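Local coordinates for protein succinate dehydrogenase subunit A (Mycolicibacterium smegmatis, PDB 7D6V) that probably oxidises succinate to fumarate as the FAD-carrying flavoprotein subunit of a membrane-bound respiratory succinate dehydrogenase, feeding the electrons toward quinone, at residues K79-W84 with L240-F245; G416-S421 with G425-S430; P481-A486 with K516-N521; V522-G527 with H535-M540. One frame throughout, in Å; residues are numbered along the deposited sequence.

Interaction 1: K79-W84 with L240-F245; sequences KFLNNW and LINMEF
The CD2 methyl of L81 rests obliquely against the ring of F245, 3.4 Å from its CE1 and almost as near to CZ. The two side chains come from opposite directions. L81 reaches the ring because its CG stands anti to the backbone N (chi1 -171°), which carries the branched end across to the far segment. The same methyl also borders the amide of N242, with CD2 4.4 Å from OD1, a loose van der Waals contact. N242 to F245 form a type I beta turn, closed by F245 N to N242 O at 3.2 Å. The turn joins strand 240-241 to strand 246-253, both paired antiparallel with strand 383-395. E244, inside the turn, lays its CG over one face of the F245 ring, 3.8 Å above the plane and toward the rim, while N242 CA lies at the ring edge. The carboxylate of E244 turns to R557 in a salt bridge, and S421 touches both L81 and F245.

Interaction 2: G416-S421 with G425-S430; sequences GGMHGS and GGNSLS. With FAD (flavin-adenine dinucleotide), chain D.
The start of helix 427-448, with G426 in the N-cap position, belongs to the FAD pocket, and loop 416-421 packs behind it. H419 points NE2 at the CB of N427, 4.0 Å away and close to the imidazole plane. M418 reaches N427 separately: its extended chain (chi1 -178°) carries CE to 4.2 Å from N427 ND2, the side chains meeting at about a right angle. M418 CG also sits over the centre of the H419 ring, 4.1 Å above the plane. The N427 amide is held at both ends from elsewhere, OD1 by H70 and ND2 by T74. On the flavin side, G426 N gives a weak, bent hydrogen bond to FAD O2 (3.3 Å, 132°). S428 CB comes to 3.6 Å from the same oxygen, while its OG is bonded to R423, and L429 CG lies 3.8 Å from FAD C2. A helix amino terminus facing O2 would probably help to stabilise negative charge on the pyrimidine part of a reduced flavin.

Interaction 3: P481-A486 with K516-N521; sequences PYTLHA and KRRYAN
T483 meets R518 first: its CG2 methyl lies 4.2 Å from NH2, at the edge of the guanidinium and near its plane. Y482, just before it, faces another subunit and hydrogen-bonds P46 O of the iron-sulfur chain. Next, L484 carries most of the contact with its two methyls parted between neighbouring residues. CD2 sits over one face of the R518 guanidinium, 3.7 Å above the plane and offset toward the rim, and is also 3.9 Å from R518 CB. A bend at chi3 (59°) turns the guanidinium so that one face meets this methyl. Salt bridges from NH1 to E487 and from NH2 to E479 hold that head in place and probably fix its rotation. The other methyl, L484 CD1, is 4.1 Å from Y519 CA and reaches the edge of the tyrosine ring at CD1, 4.4 Å away. Helices 481-495 and 502-518 run in opposite senses here, and helix 532-556 packs beside them, its M540 against Y519.

Interaction 4: V522-G527 with H535-M540; sequences VTVEGG and HLAIDM
A537 CB receives both V524 CG2 (3.7 Å) and V522 CG2 (4.1 Å), an apolar contact on one methyl. Both valines direct their side chains toward the helix, while T523 between them points away, the alternation expected of an extended chain. The two valines reach it from different rotamers. In V522 (chi1 61°) CG2 stands anti to the backbone N, with CG1 between the N and the carbonyl carbon; in V524 (chi1 167°) CG2 lies beside the backbone N, anti to the carbonyl carbon. The small side chain of A537 is consistent with the close approach, V522 and A537 CA atoms being 7.1 Å apart. The segment 522-527 belongs to the connection between helices 502-518 and 532-556, in the C-terminal region shared by succinate dehydrogenase and fumarate reductase flavoproteins, and it runs alongside the following helix in the opposite sense. W534, a turn before A537, adds its side chain to V524. Backbone hydrogen bonds join T523 to E479 and V524 to P471, so the connection is tied to chain lying before helix 481-495. Within the helix, D539 N bonds H535 O and M540 N bonds L536 O, each at 2.9 Å. Side-chain to backbone bonds add T523 OG1 to P474 O and N531 ND2 to G527 O.

The four contacts form two pairs. Interactions 1 and 2, centres 10 Å apart, meet where N83 N reaches G417 O at 2.7 Å, and only interaction 2 touches FAD, at the flavin end. The F245 side chain of interaction 1 stays about 14 Å from the cofactor. Interactions 3 and 4, also 10 Å apart between centres, share an apolar seam: P481 CG to V522 CG2 at 3.7 Å and Y482 CD1 to L536 CD2 at 3.6 Å. They lie toward the adenine end, the side chains of Y519 and A537 being about 13 and 14 Å from FAD. Between the pairs, centres are 31 to 34 Å apart, without touching.

Interaction 1: K79-W84 with L240-F245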
loop_
_atom_site.group_PDB
_atom_site.type_symbol
_atom_site.label_atom_id
_atom_site.label_comp_id
_atom_site.label_asym_id
_atom_site.label_seq_id
_atom_site.Cartn_x
_atom_site.Cartn_y
_atom_site.Cartn_z
ATOM N N LYS A 79 19.742 26.055 5.220
ATOM C CA LYS A 79 20.322 27.305 5.711
ATOM C C LYS A 79 21.815 27.176 5.982
ATOM O O LYS A 79 22.347 27.815 6.890
ATOM C CB LYS A 79 19.587 27.803 6.957
ATOM C CG LYS A 79 18.377 28.667 6.647
ATOM C CD LYS A 79 17.261 27.862 6.016
ATOM C CE LYS A 79 16.099 28.743 5.617
ATOM N NZ LYS A 79 15.110 27.991 4.803
ATOM N N PHE A 80 22.488 26.343 5.191
ATOM C CA PHE A 80 23.935 26.153 5.240
ATOM C C PHE A 80 24.403 25.599 6.580
ATOM O O PHE A 80 25.575 25.737 6.941
ATOM C CB PHE A 80 24.668 27.451 4.892
ATOM C CG PHE A 80 24.419 27.915 3.488
ATOM C CD1 PHE A 80 23.381 28.782 3.206
ATOM C CD2 PHE A 80 25.207 27.462 2.446
ATOM C CE1 PHE A 80 23.144 29.200 1.917
ATOM C CE2 PHE A 80 24.973 27.878 1.154
ATOM C CZ PHE A 80 23.942 28.748 0.890
ATOM N N LEU A 81 23.502 24.960 7.317
ATOM C CA LEU A 81 23.865 24.183 8.491
ATOM C C LEU A 81 24.172 22.736 8.134
ATOM O O LEU A 81 24.620 21.975 8.996
ATOM C CB LEU A 81 22.727 24.242 9.519
ATOM C CG LEU A 81 22.949 23.676 10.920
ATOM C CD1 LEU A 81 23.960 24.511 11.683
ATOM C CD2 LEU A 81 21.652 23.582 11.668
ATOM N N ASN A 82 23.968 22.362 6.873
ATOM C CA ASN A 82 24.131 20.989 6.417
ATOM C C ASN A 82 25.566 20.516 6.598
ATOM O O ASN A 82 26.510 21.308 6.624
ATOM C CB ASN A 82 23.768 20.887 4.938
ATOM C CG ASN A 82 22.394 21.426 4.632
ATOM O OD1 ASN A 82 22.242 22.592 4.285
ATOM N ND2 ASN A 82 21.394 20.567 4.697
ATOM N N ASN A 83 25.725 19.201 6.717
ATOM C CA ASN A 83 27.021 18.580 6.475
ATOM C C ASN A 83 27.296 18.649 4.980
ATOM O O ASN A 83 26.650 17.956 4.190
ATOM C CB ASN A 83 27.034 17.138 6.973
ATOM C CG ASN A 83 28.437 16.610 7.194
ATOM O OD1 ASN A 83 29.360 16.935 6.452
ATOM N ND2 ASN A 83 28.604 15.793 8.223
ATOM N N TRP A 84 28.241 19.503 4.588
ATOM C CA TRP A 84 28.459 19.772 3.173
ATOM C C TRP A 84 28.981 18.546 2.437
ATOM O O TRP A 84 28.652 18.346 1.263
ATOM C CB TRP A 84 29.424 20.938 3.014
ATOM C CG TRP A 84 30.717 20.722 3.715
ATOM C CD1 TRP A 84 31.015 21.053 5.001
ATOM C CD2 TRP A 84 31.900 20.130 3.167
ATOM N NE1 TRP A 84 32.312 20.709 5.288
ATOM C CE2 TRP A 84 32.875 20.139 4.179
ATOM C CE3 TRP A 84 32.226 19.592 1.920
ATOM C CZ2 TRP A 84 34.153 19.630 3.983
ATOM C CZ3 TRP A 84 33.494 19.088 1.728
ATOM C CH2 TRP A 84 34.442 19.110 2.753
ATOM N N LEU A 240 24.399 12.370 19.333
ATOM C CA LEU A 240 23.299 12.868 18.524
ATOM C C LEU A 240 23.530 14.341 18.221
ATOM O O LEU A 240 24.083 15.078 19.041
ATOM C CB LEU A 240 21.958 12.679 19.243
ATOM C CG LEU A 240 21.116 11.437 18.941
ATOM C CD1 LEU A 240 21.923 10.167 19.075
ATOM C CD2 LEU A 240 19.926 11.395 19.874
ATOM N N ILE A 241 23.112 14.768 17.030
ATOM C CA ILE A 241 23.263 16.153 16.607
ATOM C C ILE A 241 21.930 16.658 16.079
ATOM O O ILE A 241 21.082 15.889 15.628
ATOM C CB ILE A 241 24.353 16.332 15.529
ATOM C CG1 ILE A 241 24.075 15.432 14.327
ATOM C CG2 ILE A 241 25.714 16.030 16.093
ATOM C CD1 ILE A 241 24.847 15.824 13.095
ATOM N N ASN A 242 21.761 17.979 16.143
ATOM C CA ASN A 242 20.636 18.679 15.521
ATOM C C ASN A 242 19.288 18.149 15.997
ATOM O O ASN A 242 18.323 18.117 15.233
ATOM C CB ASN A 242 20.719 18.605 13.995
ATOM C CG ASN A 242 21.936 19.305 13.447
ATOM O OD1 ASN A 242 22.573 20.097 14.137
ATOM N ND2 ASN A 242 22.271 19.014 12.201
ATOM N N MET A 243 19.199 17.745 17.263
ATOM C CA MET A 243 17.955 17.176 17.762
ATOM C C MET A 243 16.866 18.220 17.959
ATOM O O MET A 243 15.702 17.848 18.130
ATOM C CB MET A 243 18.205 16.429 19.071
ATOM C CG MET A 243 18.876 15.079 18.889
ATOM S SD MET A 243 18.307 14.192 17.428
ATOM C CE MET A 243 16.827 13.409 18.050
ATOM N N GLU A 244 17.211 19.505 17.935
ATOM C CA GLU A 244 16.232 20.577 18.038
ATOM C C GLU A 244 15.587 20.918 16.705
ATOM O O GLU A 244 14.714 21.789 16.662
ATOM C CB GLU A 244 16.888 21.832 18.619
ATOM C CG GLU A 244 17.915 22.479 17.708
ATOM C CD GLU A 244 19.304 21.889 17.862
ATOM O OE1 GLU A 244 19.427 20.654 17.983
ATOM O OE2 GLU A 244 20.280 22.663 17.860
ATOM N N PHE A 245 15.988 20.262 15.624
ATOM C CA PHE A 245 15.496 20.571 14.287
ATOM C C PHE A 245 14.492 19.498 13.890
ATOM O O PHE A 245 14.865 18.406 13.458
ATOM C CB PHE A 245 16.654 20.671 13.304
ATOM C CG PHE A 245 17.492 21.889 13.505
ATOM C CD1 PHE A 245 18.756 21.793 14.048
ATOM C CD2 PHE A 245 17.007 23.136 13.170
ATOM C CE1 PHE A 245 19.519 22.914 14.247
ATOM C CE2 PHE A 245 17.768 24.261 13.363
ATOM C CZ PHE A 245 19.025 24.150 13.900
#

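Interaction 2: G416-S421 with G425-S430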
loop_
_atom_site.group_PDB
_atom_site.type_symbol
_atom_site.label_atom_id
_atom_site.label_comp_id
_atom_site.label_asym_id
_atom_site.label_seq_id
_atom_site.Cartn_x
_atom_site.Cartn_y
_atom_site.Cartn_z
ATOM N N GLY A 416 21.914 11.916 11.280
ATOM C CA GLY A 416 21.889 13.361 11.353
ATOM C C GLY A 416 23.034 13.974 10.575
ATOM O O GLY A 416 24.122 13.408 10.478
ATOM N N GLY A 417 22.768 15.148 10.009
ATOM C CA GLY A 417 23.812 15.907 9.350
ATOM C C GLY A 417 23.507 16.365 7.939
ATOM O O GLY A 417 23.884 17.476 7.559
ATOM N N MET A 418 22.827 15.530 7.151
ATOM C CA MET A 418 22.538 15.900 5.770
ATOM C C MET A 418 21.675 17.151 5.685
ATOM O O MET A 418 22.075 18.155 5.089
ATOM C CB MET A 418 21.854 14.752 5.038
ATOM C CG MET A 418 21.616 15.128 3.606
ATOM S SD MET A 418 20.895 13.899 2.535
ATOM C CE MET A 418 20.750 14.929 1.088
ATOM N N HIS A 419 20.477 17.101 6.252
ATOM C CA HIS A 419 19.591 18.253 6.284
ATOM C C HIS A 419 19.890 19.041 7.551
ATOM O O HIS A 419 19.678 18.541 8.662
ATOM C CB HIS A 419 18.132 17.803 6.246
ATOM C CG HIS A 419 17.896 16.592 5.399
ATOM N ND1 HIS A 419 17.866 15.316 5.918
ATOM C CD2 HIS A 419 17.668 16.461 4.070
ATOM C CE1 HIS A 419 17.637 14.452 4.947
ATOM N NE2 HIS A 419 17.510 15.121 3.816
ATOM N N GLY A 420 20.406 20.253 7.392
ATOM C CA GLY A 420 20.831 21.013 8.548
ATOM C C GLY A 420 19.680 21.507 9.394
ATOM O O GLY A 420 19.476 21.045 10.519
ATOM N N SER A 421 18.908 22.440 8.849
ATOM C CA SER A 421 17.768 23.009 9.543
ATOM C C SER A 421 16.441 22.665 8.900
ATOM O O SER A 421 15.397 22.913 9.510
ATOM C CB SER A 421 17.897 24.535 9.614
ATOM O OG SER A 421 18.978 24.896 10.441
ATOM N N GLY A 425 11.851 18.400 -0.040
ATOM C CA GLY A 425 11.019 17.276 -0.407
ATOM C C GLY A 425 11.675 16.455 -1.495
ATOM O O GLY A 425 12.154 17.005 -2.489
ATOM N N GLY A 426 11.707 15.138 -1.319
ATOM C CA GLY A 426 12.353 14.242 -2.245
ATOM C C GLY A 426 13.767 13.863 -1.865
ATOM O O GLY A 426 14.272 12.843 -2.346
ATOM N N ASN A 427 14.413 14.653 -1.006
ATOM C CA ASN A 427 15.797 14.380 -0.641
ATOM C C ASN A 427 15.911 13.214 0.326
ATOM O O ASN A 427 16.944 12.540 0.352
ATOM C CB ASN A 427 16.436 15.626 -0.033
ATOM C CG ASN A 427 17.188 16.454 -1.049
ATOM O OD1 ASN A 427 17.142 16.184 -2.245
ATOM N ND2 ASN A 427 17.874 17.482 -0.575
ATOM N N SER A 428 14.881 12.963 1.132
ATOM C CA SER A 428 14.962 11.872 2.096
ATOM C C SER A 428 14.982 10.515 1.409
ATOM O O SER A 428 15.752 9.630 1.798
ATOM C CB SER A 428 13.801 11.948 3.079
ATOM O OG SER A 428 13.663 13.265 3.567
ATOM N N LEU A 429 14.139 10.328 0.393
ATOM C CA LEU A 429 14.057 9.033 -0.272
ATOM C C LEU A 429 15.368 8.672 -0.961
ATOM O O LEU A 429 15.801 7.517 -0.915
ATOM C CB LEU A 429 12.899 9.026 -1.267
ATOM C CG LEU A 429 11.489 9.068 -0.674
ATOM C CD1 LEU A 429 10.444 8.975 -1.769
ATOM C CD2 LEU A 429 11.302 7.946 0.329
ATOM N N SER A 430 16.012 9.642 -1.609
ATOM C CA SER A 430 17.300 9.377 -2.242
ATOM C C SER A 430 18.432 9.292 -1.222
ATOM O O SER A 430 19.404 8.555 -1.439
ATOM C CB SER A 430 17.593 10.449 -3.292
ATOM O OG SER A 430 17.592 11.743 -2.722
HETATM P PA FAD D . 11.743 3.485 7.896
HETATM O O1A FAD D . 11.710 2.676 6.654
HETATM O O2A FAD D . 10.670 4.472 8.150
HETATM O O5B FAD D . 11.709 2.461 9.120
HETATM C C5B FAD D . 12.855 2.068 9.852
HETATM C C4B FAD D . 12.798 0.577 10.138
HETATM O O4B FAD D . 13.438 0.285 11.375
HETATM C C3B FAD D . 11.400 0.022 10.270
HETATM O O3B FAD D . 11.369 -1.208 9.561
HETATM C C2B FAD D . 11.245 -0.276 11.738
HETATM O O2B FAD D . 10.363 -1.362 11.990
HETATM C C1B FAD D . 12.651 -0.627 12.125
HETATM N N9A FAD D . 12.869 -0.442 13.568
HETATM C C8A FAD D . 12.696 0.682 14.261
HETATM N N7A FAD D . 12.993 0.493 15.559
HETATM C C5A FAD D . 13.361 -0.783 15.707
HETATM C C6A FAD D . 13.801 -1.649 16.811
HETATM N N6A FAD D . 13.913 -1.182 18.064
HETATM N N1A FAD D . 14.088 -2.925 16.529
HETATM C C2A FAD D . 13.994 -3.420 15.292
HETATM N N3A FAD D . 13.602 -2.694 14.248
HETATM C C4A FAD D . 13.280 -1.394 14.389
HETATM N N1 FAD D . 10.130 11.845 2.263
HETATM C C2 FAD D . 10.228 12.247 0.981
HETATM O O2 FAD D . 11.351 12.459 0.514
HETATM N N3 FAD D . 9.172 12.430 0.187
HETATM C C4 FAD D . 7.933 12.230 0.615
HETATM O O4 FAD D . 6.968 12.405 -0.141
HETATM C C4X FAD D . 7.726 11.791 2.004
HETATM N N5 FAD D . 6.499 11.569 2.499
HETATM C C5X FAD D . 6.346 11.164 3.769
HETATM C C6 FAD D . 5.072 10.936 4.263
HETATM C C7 FAD D . 4.904 10.524 5.571
HETATM C C7M FAD D . 3.530 10.276 6.118
HETATM C C8 FAD D . 6.082 10.326 6.439
HETATM C C8M FAD D . 5.900 9.878 7.858
HETATM C C9 FAD D . 7.357 10.548 5.952
HETATM C C9A FAD D . 7.525 10.962 4.646
HETATM N N10 FAD D . 8.811 11.191 4.152
HETATM C C10 FAD D . 8.935 11.605 2.823
HETATM C "C1'" FAD D . 9.989 10.986 4.987
HETATM C "C2'" FAD D . 10.662 9.675 4.599
HETATM O "O2'" FAD D . 9.680 8.702 4.251
HETATM C "C3'" FAD D . 11.481 9.086 5.733
HETATM O "O3'" FAD D . 12.562 9.964 6.015
HETATM C "C4'" FAD D . 12.045 7.731 5.339
HETATM O "O4'" FAD D . 10.982 6.831 5.061
HETATM C "C5'" FAD D . 12.904 7.120 6.429
HETATM O "O5'" FAD D . 13.198 5.787 6.041
HETATM P P FAD D . 14.111 4.813 6.912
HETATM O O1P FAD D . 14.509 3.685 6.029
HETATM O O2P FAD D . 15.176 5.599 7.587
HETATM O O3P FAD D . 13.136 4.261 8.067
#

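Interaction 3: P481-A486 with K516-N521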
loop_
_atom_site.group_PDB
_atom_site.type_symbol
_atom_site.label_atom_id
_atom_site.label_comp_id
_atom_site.label_asym_id
_atom_site.label_seq_id
_atom_site.Cartn_x
_atom_site.Cartn_y
_atom_site.Cartn_z
ATOM N N PRO A 481 1.190 2.194 31.247
ATOM C CA PRO A 481 2.032 2.701 30.148
ATOM C C PRO A 481 1.309 3.656 29.215
ATOM O O PRO A 481 1.906 4.635 28.751
ATOM C CB PRO A 481 2.462 1.420 29.417
ATOM C CG PRO A 481 2.227 0.316 30.378
ATOM C CD PRO A 481 1.089 0.727 31.243
ATOM N N TYR A 482 0.033 3.394 28.924
ATOM C CA TYR A 482 -0.713 4.240 28.002
ATOM C C TYR A 482 -0.918 5.637 28.572
ATOM O O TYR A 482 -0.805 6.634 27.848
ATOM C CB TYR A 482 -2.055 3.587 27.673
ATOM C CG TYR A 482 -1.932 2.274 26.935
ATOM C CD1 TYR A 482 -1.904 2.235 25.551
ATOM C CD2 TYR A 482 -1.843 1.074 27.622
ATOM C CE1 TYR A 482 -1.792 1.043 24.872
ATOM C CE2 TYR A 482 -1.728 -0.125 26.950
ATOM C CZ TYR A 482 -1.703 -0.134 25.577
ATOM O OH TYR A 482 -1.592 -1.323 24.901
ATOM N N THR A 483 -1.211 5.728 29.870
ATOM C CA THR A 483 -1.378 7.026 30.514
ATOM C C THR A 483 -0.085 7.831 30.474
ATOM O O THR A 483 -0.091 9.027 30.150
ATOM C CB THR A 483 -1.852 6.826 31.955
ATOM O OG1 THR A 483 -3.188 6.312 31.948
ATOM C CG2 THR A 483 -1.821 8.133 32.725
ATOM N N LEU A 484 1.041 7.185 30.785
ATOM C CA LEU A 484 2.329 7.869 30.744
ATOM C C LEU A 484 2.658 8.331 29.332
ATOM O O LEU A 484 3.160 9.444 29.133
ATOM C CB LEU A 484 3.428 6.945 31.266
ATOM C CG LEU A 484 3.624 6.791 32.774
ATOM C CD1 LEU A 484 4.512 5.594 33.060
ATOM C CD2 LEU A 484 4.210 8.036 33.389
ATOM N N HIS A 485 2.390 7.480 28.338
ATOM C CA HIS A 485 2.655 7.850 26.954
ATOM C C HIS A 485 1.821 9.052 26.535
ATOM O O HIS A 485 2.326 9.969 25.876
ATOM C CB HIS A 485 2.384 6.661 26.036
ATOM C CG HIS A 485 2.705 6.924 24.599
ATOM N ND1 HIS A 485 2.023 6.325 23.563
ATOM C CD2 HIS A 485 3.639 7.718 24.026
ATOM C CE1 HIS A 485 2.522 6.740 22.413
ATOM N NE2 HIS A 485 3.504 7.586 22.667
ATOM N N ALA A 486 0.539 9.064 26.907
ATOM C CA ALA A 486 -0.320 10.194 26.567
ATOM C C ALA A 486 0.156 11.475 27.239
ATOM O O ALA A 486 0.139 12.549 26.625
ATOM C CB ALA A 486 -1.764 9.888 26.955
ATOM N N LYS A 516 9.806 10.788 34.060
ATOM C CA LYS A 516 10.754 9.685 34.126
ATOM C C LYS A 516 10.903 9.133 35.536
ATOM O O LYS A 516 11.304 7.975 35.692
ATOM C CB LYS A 516 12.118 10.114 33.579
ATOM C CG LYS A 516 12.936 10.978 34.511
ATOM C CD LYS A 516 14.043 11.696 33.757
ATOM C CE LYS A 516 15.213 10.776 33.481
ATOM N NZ LYS A 516 16.388 11.533 32.969
ATOM N N ARG A 517 10.594 9.926 36.566
ATOM C CA ARG A 517 10.502 9.356 37.908
ATOM C C ARG A 517 9.288 8.444 38.033
ATOM O O ARG A 517 9.361 7.383 38.664
ATOM C CB ARG A 517 10.446 10.466 38.953
ATOM C CG ARG A 517 10.396 9.958 40.381
ATOM C CD ARG A 517 9.866 11.015 41.328
ATOM N NE ARG A 517 8.569 11.528 40.901
ATOM C CZ ARG A 517 7.408 10.942 41.168
ATOM N NH1 ARG A 517 7.373 9.817 41.866
ATOM N NH2 ARG A 517 6.278 11.484 40.738
ATOM N N ARG A 518 8.160 8.844 37.442
ATOM C CA ARG A 518 6.972 7.996 37.447
ATOM C C ARG A 518 7.170 6.738 36.612
ATOM O O ARG A 518 6.522 5.719 36.868
ATOM C CB ARG A 518 5.762 8.773 36.932
ATOM C CG ARG A 518 5.170 9.749 37.926
ATOM C CD ARG A 518 4.077 10.573 37.281
ATOM N NE ARG A 518 3.006 9.736 36.751
ATOM C CZ ARG A 518 2.064 10.164 35.918
ATOM N NH1 ARG A 518 2.059 11.424 35.515
ATOM N NH2 ARG A 518 1.130 9.331 35.486
ATOM N N TYR A 519 8.039 6.797 35.601
ATOM C CA TYR A 519 8.289 5.632 34.758
ATOM C C TYR A 519 8.871 4.457 35.533
ATOM O O TYR A 519 8.731 3.312 35.092
ATOM C CB TYR A 519 9.227 6.005 33.611
ATOM C CG TYR A 519 9.521 4.863 32.669
ATOM C CD1 TYR A 519 8.550 4.379 31.808
ATOM C CD2 TYR A 519 10.772 4.266 32.644
ATOM C CE1 TYR A 519 8.814 3.336 30.952
ATOM C CE2 TYR A 519 11.045 3.224 31.787
ATOM C CZ TYR A 519 10.062 2.764 30.943
ATOM O OH TYR A 519 10.327 1.722 30.088
ATOM N N ALA A 520 9.518 4.702 36.671
ATOM C CA ALA A 520 10.071 3.609 37.457
ATOM C C ALA A 520 9.000 2.717 38.070
ATOM O O ALA A 520 9.331 1.636 38.565
ATOM C CB ALA A 520 10.975 4.161 38.559
ATOM N N ASN A 521 7.737 3.138 38.050
ATOM C CA ASN A 521 6.640 2.385 38.640
ATOM C C ASN A 521 5.718 1.764 37.601
ATOM O O ASN A 521 4.624 1.314 37.952
ATOM C CB ASN A 521 5.831 3.282 39.575
ATOM C CG ASN A 521 6.616 3.718 40.786
ATOM O OD1 ASN A 521 7.269 2.908 41.440
ATOM N ND2 ASN A 521 6.561 5.006 41.094
#

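Interaction 4: V522-G527 with H535-M540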
loop_
_atom_site.group_PDB
_atom_site.type_symbol
_atom_site.label_atom_id
_atom_site.label_comp_id
_atom_site.label_asym_id
_atom_site.label_seq_id
_atom_site.Cartn_x
_atom_site.Cartn_y
_atom_site.Cartn_z
ATOM N N VAL A 522 6.127 1.721 36.336
ATOM C CA VAL A 522 5.241 1.241 35.282
ATOM C C VAL A 522 5.024 -0.259 35.446
ATOM O O VAL A 522 5.976 -1.042 35.521
ATOM C CB VAL A 522 5.792 1.598 33.893
ATOM C CG1 VAL A 522 7.153 0.963 33.648
ATOM C CG2 VAL A 522 4.814 1.176 32.818
ATOM N N THR A 523 3.761 -0.661 35.530
ATOM C CA THR A 523 3.384 -2.055 35.706
ATOM C C THR A 523 2.623 -2.524 34.475
ATOM O O THR A 523 1.738 -1.818 33.982
ATOM C CB THR A 523 2.531 -2.244 36.961
ATOM O OG1 THR A 523 3.185 -1.644 38.083
ATOM C CG2 THR A 523 2.322 -3.721 37.240
ATOM N N VAL A 524 2.968 -3.708 33.983
ATOM C CA VAL A 524 2.349 -4.290 32.801
ATOM C C VAL A 524 1.549 -5.507 33.236
ATOM O O VAL A 524 2.056 -6.362 33.971
ATOM C CB VAL A 524 3.401 -4.662 31.742
ATOM C CG1 VAL A 524 2.799 -5.548 30.678
ATOM C CG2 VAL A 524 3.982 -3.411 31.119
ATOM N N GLU A 525 0.298 -5.579 32.792
ATOM C CA GLU A 525 -0.592 -6.683 33.116
ATOM C C GLU A 525 -0.620 -7.671 31.958
ATOM O O GLU A 525 -0.746 -7.270 30.798
ATOM C CB GLU A 525 -2.005 -6.177 33.412
ATOM C CG GLU A 525 -2.061 -4.789 34.028
ATOM C CD GLU A 525 -1.446 -4.735 35.414
ATOM O OE1 GLU A 525 -1.491 -5.762 36.125
ATOM O OE2 GLU A 525 -0.922 -3.668 35.793
ATOM N N GLY A 526 -0.499 -8.956 32.275
ATOM C CA GLY A 526 -0.551 -9.985 31.257
ATOM C C GLY A 526 0.721 -10.802 31.167
ATOM O O GLY A 526 1.497 -10.863 32.123
ATOM N N GLY A 527 0.944 -11.438 30.021
ATOM C CA GLY A 527 2.132 -12.245 29.834
ATOM C C GLY A 527 3.075 -11.678 28.796
ATOM O O GLY A 527 3.104 -10.467 28.570
ATOM N N HIS A 535 5.272 -3.858 25.238
ATOM C CA HIS A 535 6.062 -3.221 24.192
ATOM C C HIS A 535 6.079 -1.707 24.356
ATOM O O HIS A 535 7.120 -1.066 24.173
ATOM C CB HIS A 535 5.511 -3.607 22.820
ATOM C CG HIS A 535 5.389 -5.084 22.610
ATOM N ND1 HIS A 535 4.586 -5.633 21.634
ATOM C CD2 HIS A 535 5.968 -6.127 23.250
ATOM C CE1 HIS A 535 4.673 -6.951 21.684
ATOM N NE2 HIS A 535 5.507 -7.275 22.654
ATOM N N LEU A 536 4.931 -1.117 24.694
ATOM C CA LEU A 536 4.876 0.320 24.936
ATOM C C LEU A 536 5.709 0.707 26.150
ATOM O O LEU A 536 6.399 1.735 26.139
ATOM C CB LEU A 536 3.424 0.760 25.114
ATOM C CG LEU A 536 3.171 2.258 25.260
ATOM C CD1 LEU A 536 3.791 3.018 24.103
ATOM C CD2 LEU A 536 1.688 2.534 25.352
ATOM N N ALA A 537 5.654 -0.102 27.210
ATOM C CA ALA A 537 6.467 0.167 28.390
ATOM C C ALA A 537 7.951 0.129 28.056
ATOM O O ALA A 537 8.741 0.894 28.618
ATOM C CB ALA A 537 6.142 -0.839 29.491
ATOM N N ILE A 538 8.351 -0.764 27.151
ATOM C CA ILE A 538 9.751 -0.811 26.742
ATOM C C ILE A 538 10.111 0.409 25.896
ATOM O O ILE A 538 11.168 1.019 26.088
ATOM C CB ILE A 538 10.048 -2.126 26.001
ATOM C CG1 ILE A 538 9.897 -3.313 26.948
ATOM C CG2 ILE A 538 11.447 -2.109 25.415
ATOM C CD1 ILE A 538 9.818 -4.640 26.235
ATOM N N ASP A 539 9.244 0.783 24.951
ATOM C CA ASP A 539 9.507 1.933 24.087
ATOM C C ASP A 539 9.544 3.254 24.848
ATOM O O ASP A 539 10.170 4.215 24.376
ATOM C CB ASP A 539 8.447 2.026 22.988
ATOM C CG ASP A 539 8.505 0.869 22.017
ATOM O OD1 ASP A 539 9.623 0.438 21.663
ATOM O OD2 ASP A 539 7.429 0.400 21.591
ATOM N N MET A 540 8.867 3.327 25.995
ATOM C CA MET A 540 8.753 4.594 26.705
ATOM C C MET A 540 10.103 5.110 27.185
ATOM O O MET A 540 10.297 6.325 27.275
ATOM C CB MET A 540 7.791 4.446 27.881
ATOM C CG MET A 540 6.370 4.900 27.585
ATOM S SD MET A 540 6.281 6.579 26.943
ATOM C CE MET A 540 6.481 7.517 28.452
#